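Local coordinates for protein similar to yteR (Bacilus subtilis) (Clostridium acetobutylicum, PDB 4WU0) that is assigned to glycoside hydrolase family 105 and probably hydrolyses unsaturated rhamnogalacturonan fragments derived from pectin, at residues D107-P110 and V116-H119; Y175-E180 and E184-S189. One frame throughout, in Å; residues are numbered along the deposited sequence.

Contacts 1 and 2 follow one another along the chain, about 18 Å apart between centres and about 6 Å between nearest atoms. Each is locally buried, though both lie towards the periphery of the chain. Contact 1 closes the end of helix 93-108 and the residues just after it onto a later part of the same connection; contact 2 sets a turn against strand 177-179. Strand 126-128, the antiparallel partner of 177-179, links them: its Gln126 bonds to the backbone of His119 and to the carboxylate of Glu184. In contact 1, a proline-indole face contact accompanies bonds from an imidazole and a backbone NH to backbone carbonyls, whereas in contact 2 a carboxylate receives backbone NH groups and an indole contributes mainly its rim.

Contact 1. Residues D107-P110 and V116-H119; sequences DNHP and VFWH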
ATOM      1  N   ASP A 107      19.326   3.219   8.121  1.00 18.70           N
ATOM      2  CA  ASP A 107      20.741   2.953   8.373  1.00 20.88           C
ATOM      3  C   ASP A 107      21.006   1.582   8.990  1.00 20.48           C
ATOM      4  O   ASP A 107      21.915   0.868   8.556  1.00 24.51           O
ATOM      5  CB  ASP A 107      21.341   4.018   9.294  1.00 21.06           C
ATOM      6  CG  ASP A 107      21.446   5.375   8.637  1.00 31.67           C
ATOM      7  OD1 ASP A 107      21.139   5.491   7.444  1.00 36.60           O
ATOM      8  OD2 ASP A 107      21.884   6.328   9.310  1.00 36.66           O
ATOM      9  N   ASN A 108      20.222   1.216  10.004  1.00 21.40           N
ATOM     10  CA  ASN A 108      20.487  -0.002  10.754  1.00 19.78           C
ATOM     11  C   ASN A 108      19.284  -0.927  10.856  1.00 17.83           C
ATOM     12  O   ASN A 108      19.324  -1.901  11.599  1.00 21.15           O
ATOM     13  CB  ASN A 108      20.962   0.350  12.167  1.00 21.08           C
ATOM     14  CG  ASN A 108      22.267   1.132  12.168  1.00 34.63           C
ATOM     15  OD1 ASN A 108      23.269   0.673  11.632  1.00 32.10           O
ATOM     16  ND2 ASN A 108      22.242   2.329  12.738  1.00 39.67           N
ATOM     17  N   HIS A 109      18.217  -0.640  10.114  1.00 16.71           N
ATOM     18  CA  HIS A 109      17.054  -1.513  10.138  1.00 16.64           C
ATOM     19  C   HIS A 109      17.496  -2.921   9.754  1.00 18.40           C
ATOM     20  O   HIS A 109      18.237  -3.084   8.787  1.00 17.33           O
ATOM     21  CB  HIS A 109      15.991  -1.015   9.158  1.00 15.65           C
ATOM     22  CG  HIS A 109      14.678  -1.719   9.277  1.00 17.41           C
ATOM     23  ND1 HIS A 109      13.570  -1.132   9.842  1.00 18.15           N
ATOM     24  CD2 HIS A 109      14.291  -2.962   8.899  1.00 16.36           C
ATOM     25  CE1 HIS A 109      12.560  -1.982   9.824  1.00 17.90           C
ATOM     26  NE2 HIS A 109      12.971  -3.101   9.249  1.00 15.86           N
ATOM     27  N   PRO A 110      17.109  -3.934  10.547  1.00 16.76           N
ATOM     28  CA  PRO A 110      17.648  -5.273  10.307  1.00 17.46           C
ATOM     29  C   PRO A 110      17.204  -5.877   8.987  1.00 16.99           C
ATOM     30  O   PRO A 110      16.098  -5.605   8.514  1.00 16.13           O
ATOM     31  CB  PRO A 110      17.133  -6.097  11.503  1.00 18.01           C
ATOM     32  CG  PRO A 110      15.941  -5.341  11.999  1.00 21.58           C
ATOM     33  CD  PRO A 110      16.267  -3.892  11.752  1.00 18.31           C
ATOM     34  N   VAL A 116      17.005  -7.936   2.533  1.00 17.68           N
ATOM     35  CA  VAL A 116      15.668  -7.353   2.550  1.00 17.71           C
ATOM     36  C   VAL A 116      15.324  -6.940   3.978  1.00 16.01           C
ATOM     37  O   VAL A 116      15.603  -7.672   4.925  1.00 16.47           O
ATOM     38  CB  VAL A 116      14.619  -8.354   2.029  1.00 18.01           C
ATOM     39  CG1 VAL A 116      13.252  -7.742   1.996  1.00 15.93           C
ATOM     40  CG2 VAL A 116      15.037  -8.885   0.648  1.00 19.80           C
ATOM     41  N   PHE A 117      14.745  -5.763   4.150  1.00 15.27           N
ATOM     42  CA  PHE A 117      14.307  -5.330   5.479  1.00 14.85           C
ATOM     43  C   PHE A 117      13.380  -6.379   6.135  1.00 15.00           C
ATOM     44  O   PHE A 117      12.386  -6.819   5.533  1.00 16.51           O
ATOM     45  CB  PHE A 117      13.502  -4.032   5.381  1.00 13.99           C
ATOM     46  CG  PHE A 117      14.262  -2.842   4.830  1.00 15.02           C
ATOM     47  CD1 PHE A 117      15.526  -2.510   5.297  1.00 16.73           C
ATOM     48  CD2 PHE A 117      13.670  -2.025   3.882  1.00 18.14           C
ATOM     49  CE1 PHE A 117      16.199  -1.392   4.795  1.00 19.02           C
ATOM     50  CE2 PHE A 117      14.319  -0.911   3.386  1.00 22.75           C
ATOM     51  CZ  PHE A 117      15.586  -0.594   3.842  1.00 17.88           C
ATOM     52  N   TRP A 118      13.670  -6.729   7.374  1.00 14.77           N
ATOM     53  CA  TRP A 118      12.689  -7.399   8.210  1.00 14.62           C
ATOM     54  C   TRP A 118      11.435  -6.520   8.325  1.00 16.03           C
ATOM     55  O   TRP A 118      11.513  -5.299   8.412  1.00 15.28           O
ATOM     56  CB  TRP A 118      13.200  -7.573   9.634  1.00 15.37           C
ATOM     57  CG  TRP A 118      14.327  -8.518   9.832  1.00 17.12           C
ATOM     58  CD1 TRP A 118      14.969  -9.269   8.882  1.00 17.35           C
ATOM     59  CD2 TRP A 118      14.941  -8.843  11.082  1.00 17.59           C
ATOM     60  NE1 TRP A 118      15.948 -10.038   9.471  1.00 18.54           N
ATOM     61  CE2 TRP A 118      15.966  -9.779  10.818  1.00 18.54           C
ATOM     62  CE3 TRP A 118      14.738  -8.412  12.398  1.00 19.54           C
ATOM     63  CZ2 TRP A 118      16.757 -10.317  11.825  1.00 19.61           C
ATOM     64  CZ3 TRP A 118      15.536  -8.937  13.401  1.00 22.27           C
ATOM     65  CH2 TRP A 118      16.539  -9.876  13.109  1.00 22.35           C
ATOM     66  N   HIS A 119      10.279  -7.154   8.355  1.00 15.95           N
ATOM     67  CA  HIS A 119       9.040  -6.408   8.492  1.00 14.03           C
ATOM     68  C   HIS A 119       9.032  -5.547   9.786  1.00 14.76           C
ATOM     69  O   HIS A 119       8.680  -4.346   9.757  1.00 14.46           O
ATOM     70  CB  HIS A 119       7.854  -7.354   8.468  1.00 13.21           C
ATOM     71  CG  HIS A 119       6.568  -6.627   8.310  1.00 14.78           C
ATOM     72  ND1 HIS A 119       6.316  -5.844   7.203  1.00 15.37           N
ATOM     73  CD2 HIS A 119       5.504  -6.489   9.132  1.00 17.97           C
ATOM     74  CE1 HIS A 119       5.140  -5.261   7.348  1.00 12.43           C
ATOM     75  NE2 HIS A 119       4.629  -5.639   8.507  1.00 15.76           N
TER
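Pro110 sets the CB-CG edge of its ring on one face of the Trp118 indole, the two side chains crossing at about a right angle. Pro110 CB stands 3.6 Å from the centroid of the six-membered ring of Trp118, 18° off its normal, a CH-pi contact, while Pro110 CG presses close to CE3 of Trp118 at 3.3 Å. Just behind this pair the backbone closes too: Trp118 N donates to Pro110 O (2.9 Å), and the CA-H of Phe117 also points at that oxygen. The imidazole of His109 works from the neighbouring position. With its CG opposite the backbone N (chi1 -171°), it reaches across so that NE2 donates to Trp118 O, 2.8 Å away, which lies close to the imidazole plane. ND1 bonds to Gln105 NE2, which fixes the ring rotation and is consistent with a proton on NE2. The Phe117 and His109 rings meet obliquely, planes at 70°, and Phe117 CB lies 3.8 Å from His109 CD2. His125 meets the Trp118 ring edge-to-face. The result is a compact interhelical connection, of the kind that joins the helices of the (alpha/alpha)6 barrel expected for this family, leading from helix 93-108 towards strand 126-128.

Contact 2. Residues Y175-E180 and E184-S189; sequences YHAYDE and EPWSNS
Asp179 OD2 is gripped by two consecutive backbone NH groups, those of Thr183 and Glu184. The bond from Glu184 N is 2.9 Å long and nearly straight (169° at the hydrogen), arriving almost in line with the C-O bond of OD2. Swinging CG away from its own backbone N (chi1 -176°) carries the Asp179 carboxylate off the end of strand 177-179 to these donors, and its other oxygen, OD1, takes a bond from Ser181 OG. Both oxygens therefore pin the short connection between strand and turn. Glu184 opens a type I beta turn, and its O accepts twice from Ser187: from N at 3.0 Å and from OG at 2.8 Å, the latter in the carbonyl plane on a lone pair. Trp186 is the third residue of this turn, and its indole reaches back to the strand, chi1 55° setting CG between the backbone N and the carbonyl carbon. Glu184 CB and Ser187 CB both cover the same indole face near its rim, while the far corner of the ring, CH2, approaches Ala177 CB at 3.7 Å and brings its edge to Tyr178 C. Asp179 CB completes this apolar patch by touching Ser187 CB at 3.9 Å. Glu184 bends at chi2, so its carboxylate leaves the turn and OE2 bonds to Gln126 NE2 on the partner strand. OE2 of Glu184 and OD2 of Asp179 remain 5.3 Å apart; these like charges would repel mildly, and the NH groups on OD2 and the Gln126 amide on OE2 probably offset much of that cost.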
ATOM      1  N   TYR A 175       2.349 -14.957  -1.841  1.00 14.00           N
ATOM      2  CA  TYR A 175       1.829 -15.149  -0.502  1.00 13.67           C
ATOM      3  C   TYR A 175       2.081 -13.917   0.352  1.00 13.18           C
ATOM      4  O   TYR A 175       2.999 -13.144   0.106  1.00 15.57           O
ATOM      5  CB  TYR A 175       2.478 -16.365   0.150  1.00 14.13           C
ATOM      6  CG  TYR A 175       2.177 -17.658  -0.540  1.00 14.77           C
ATOM      7  CD1 TYR A 175       1.039 -18.378  -0.234  1.00 15.02           C
ATOM      8  CD2 TYR A 175       3.032 -18.162  -1.507  1.00 15.21           C
ATOM      9  CE1 TYR A 175       0.759 -19.577  -0.881  1.00 15.86           C
ATOM     10  CE2 TYR A 175       2.747 -19.344  -2.156  1.00 15.91           C
ATOM     11  CZ  TYR A 175       1.613 -20.038  -1.835  1.00 17.51           C
ATOM     12  OH  TYR A 175       1.338 -21.224  -2.470  1.00 22.41           O
ATOM     13  N   HIS A 176       1.274 -13.766   1.393  1.00 13.58           N
ATOM     14  CA  HIS A 176       1.316 -12.608   2.277  1.00 12.67           C
ATOM     15  C   HIS A 176       2.710 -12.421   2.922  1.00 12.94           C
ATOM     16  O   HIS A 176       3.254 -11.321   2.934  1.00 13.64           O
ATOM     17  CB  HIS A 176       0.247 -12.810   3.342  1.00 12.79           C
ATOM     18  CG  HIS A 176       0.061 -11.664   4.290  1.00 12.57           C
ATOM     19  ND1 HIS A 176      -0.902 -11.690   5.276  1.00 16.09           N
ATOM     20  CD2 HIS A 176       0.701 -10.480   4.423  1.00 14.34           C
ATOM     21  CE1 HIS A 176      -0.840 -10.575   5.977  1.00 16.47           C
ATOM     22  NE2 HIS A 176       0.107  -9.815   5.469  1.00 16.57           N
ATOM     23  N   ALA A 177       3.296 -13.507   3.418  1.00 13.08           N
ATOM     24  CA  ALA A 177       4.543 -13.413   4.165  1.00 13.25           C
ATOM     25  C   ALA A 177       5.419 -14.647   4.034  1.00 13.82           C
ATOM     26  O   ALA A 177       4.962 -15.739   3.649  1.00 14.15           O
ATOM     27  CB  ALA A 177       4.247 -13.163   5.642  1.00 14.66           C
ATOM     28  N   TYR A 178       6.677 -14.448   4.428  1.00 14.98           N
ATOM     29  CA  TYR A 178       7.763 -15.410   4.303  1.00 14.68           C
ATOM     30  C   TYR A 178       8.620 -15.301   5.560  1.00 18.33           C
ATOM     31  O   TYR A 178       8.970 -14.195   5.961  1.00 16.28           O
ATOM     32  CB  TYR A 178       8.600 -15.045   3.071  1.00 14.87           C
ATOM     33  CG  TYR A 178       9.926 -15.738   2.925  1.00 15.62           C
ATOM     34  CD1 TYR A 178      10.008 -17.111   2.759  1.00 16.06           C
ATOM     35  CD2 TYR A 178      11.107 -15.007   2.920  1.00 19.30           C
ATOM     36  CE1 TYR A 178      11.237 -17.744   2.612  1.00 16.87           C
ATOM     37  CE2 TYR A 178      12.336 -15.631   2.762  1.00 19.59           C
ATOM     38  CZ  TYR A 178      12.392 -16.995   2.602  1.00 19.55           C
ATOM     39  OH  TYR A 178      13.624 -17.606   2.445  1.00 20.94           O
ATOM     40  N   ASP A 179       8.941 -16.436   6.181  1.00 15.85           N
ATOM     41  CA  ASP A 179       9.871 -16.490   7.301  1.00 17.34           C
ATOM     42  C   ASP A 179      11.117 -17.250   6.849  1.00 17.96           C
ATOM     43  O   ASP A 179      11.106 -18.468   6.724  1.00 19.64           O
ATOM     44  CB  ASP A 179       9.260 -17.214   8.497  1.00 17.56           C
ATOM     45  CG  ASP A 179      10.169 -17.210   9.706  1.00 20.06           C
ATOM     46  OD1 ASP A 179      11.303 -16.707   9.613  1.00 19.90           O
ATOM     47  OD2 ASP A 179       9.759 -17.727  10.756  1.00 25.45           O
ATOM     48  N   GLU A 180      12.191 -16.519   6.613  1.00 17.25           N
ATOM     49  CA  GLU A 180      13.440 -17.104   6.137  1.00 20.82           C
ATOM     50  C   GLU A 180      13.963 -18.177   7.092  1.00 22.06           C
ATOM     51  O   GLU A 180      14.628 -19.126   6.675  1.00 23.15           O
ATOM     52  CB  GLU A 180      14.453 -15.969   5.998  1.00 23.58           C
ATOM     53  CG  GLU A 180      15.844 -16.345   5.703  1.00 34.06           C
ATOM     54  CD  GLU A 180      16.629 -15.125   5.326  1.00 34.66           C
ATOM     55  OE1 GLU A 180      17.244 -14.493   6.225  1.00 22.38           O
ATOM     56  OE2 GLU A 180      16.578 -14.784   4.130  1.00 31.38           O
ATOM     57  N   GLU A 184       8.345 -19.630  12.489  1.00 24.82           N
ATOM     58  CA  GLU A 184       6.958 -19.300  12.815  1.00 23.24           C
ATOM     59  C   GLU A 184       6.016 -20.464  12.482  1.00 25.68           C
ATOM     60  O   GLU A 184       6.164 -21.117  11.442  1.00 20.42           O
ATOM     61  CB  GLU A 184       6.485 -18.062  12.047  1.00 20.46           C
ATOM     62  CG  GLU A 184       7.075 -16.738  12.530  1.00 23.84           C
ATOM     63  CD  GLU A 184       6.370 -16.133  13.755  1.00 26.72           C
ATOM     64  OE1 GLU A 184       5.354 -16.692  14.238  1.00 26.92           O
ATOM     65  OE2 GLU A 184       6.846 -15.078  14.238  1.00 31.67           O
ATOM     66  N   PRO A 185       5.040 -20.729  13.365  1.00 24.96           N
ATOM     67  CA  PRO A 185       4.101 -21.827  13.126  1.00 24.16           C
ATOM     68  C   PRO A 185       3.237 -21.648  11.880  1.00 22.42           C
ATOM     69  O   PRO A 185       2.718 -22.644  11.364  1.00 26.68           O
ATOM     70  CB  PRO A 185       3.213 -21.823  14.385  1.00 30.72           C
ATOM     71  CG  PRO A 185       3.972 -21.107  15.407  1.00 33.33           C
ATOM     72  CD  PRO A 185       4.850 -20.118  14.693  1.00 29.21           C
ATOM     73  N   TRP A 186       3.070 -20.416  11.415  1.00 20.68           N
ATOM     74  CA  TRP A 186       2.324 -20.160  10.195  1.00 19.93           C
ATOM     75  C   TRP A 186       3.126 -20.442   8.931  1.00 19.58           C
ATOM     76  O   TRP A 186       2.562 -20.454   7.836  1.00 19.27           O
ATOM     77  CB  TRP A 186       1.803 -18.721  10.152  1.00 18.52           C
ATOM     78  CG  TRP A 186       2.837 -17.638  10.309  1.00 16.17           C
ATOM     79  CD1 TRP A 186       3.088 -16.925  11.441  1.00 21.03           C
ATOM     80  CD2 TRP A 186       3.747 -17.121   9.302  1.00 15.67           C
ATOM     81  NE1 TRP A 186       4.073 -15.995  11.206  1.00 19.16           N
ATOM     82  CE2 TRP A 186       4.498 -16.101   9.909  1.00 16.50           C
ATOM     83  CE3 TRP A 186       3.990 -17.426   7.956  1.00 16.66           C
ATOM     84  CZ2 TRP A 186       5.481 -15.386   9.222  1.00 15.86           C
ATOM     85  CZ3 TRP A 186       4.954 -16.713   7.275  1.00 18.95           C
ATOM     86  CH2 TRP A 186       5.692 -15.707   7.905  1.00 18.11           C
ATOM     87  N   SER A 187       4.432 -20.655   9.075  1.00 20.21           N
ATOM     88  CA  SER A 187       5.314 -20.740   7.920  1.00 19.27           C
ATOM     89  C   SER A 187       5.458 -22.181   7.466  1.00 18.80           C
ATOM     90  O   SER A 187       5.589 -23.095   8.279  1.00 20.27           O
ATOM     91  CB  SER A 187       6.681 -20.110   8.203  1.00 20.01           C
ATOM     92  OG  SER A 187       7.494 -20.937   9.014  1.00 20.77           O
ATOM     93  N   ASN A 188       5.416 -22.363   6.149  1.00 18.01           N
ATOM     94  CA  ASN A 188       5.496 -23.676   5.531  1.00 18.79           C
ATOM     95  C   ASN A 188       6.879 -24.259   5.752  1.00 19.62           C
ATOM     96  O   ASN A 188       7.887 -23.567   5.579  1.00 19.45           O
ATOM     97  CB  ASN A 188       5.167 -23.550   4.041  1.00 18.47           C
ATOM     98  CG  ASN A 188       5.147 -24.880   3.318  1.00 22.63           C
ATOM     99  OD1 ASN A 188       6.192 -25.397   2.945  1.00 23.23           O
ATOM    100  ND2 ASN A 188       3.953 -25.425   3.087  1.00 24.70           N
ATOM    101  N   SER A 189       6.928 -25.525   6.162  1.00 21.88           N
ATOM    102  CA  SER A 189       8.212 -26.145   6.504  1.00 21.59           C
ATOM    103  C   SER A 189       9.157 -26.218   5.297  1.00 23.08           C
ATOM    104  O   SER A 189      10.372 -26.210   5.467  1.00 26.14           O
ATOM    105  CB  SER A 189       8.019 -27.539   7.118  1.00 25.64           C
ATOM    106  OG  SER A 189       7.689 -28.473   6.110  1.00 31.94           O
TER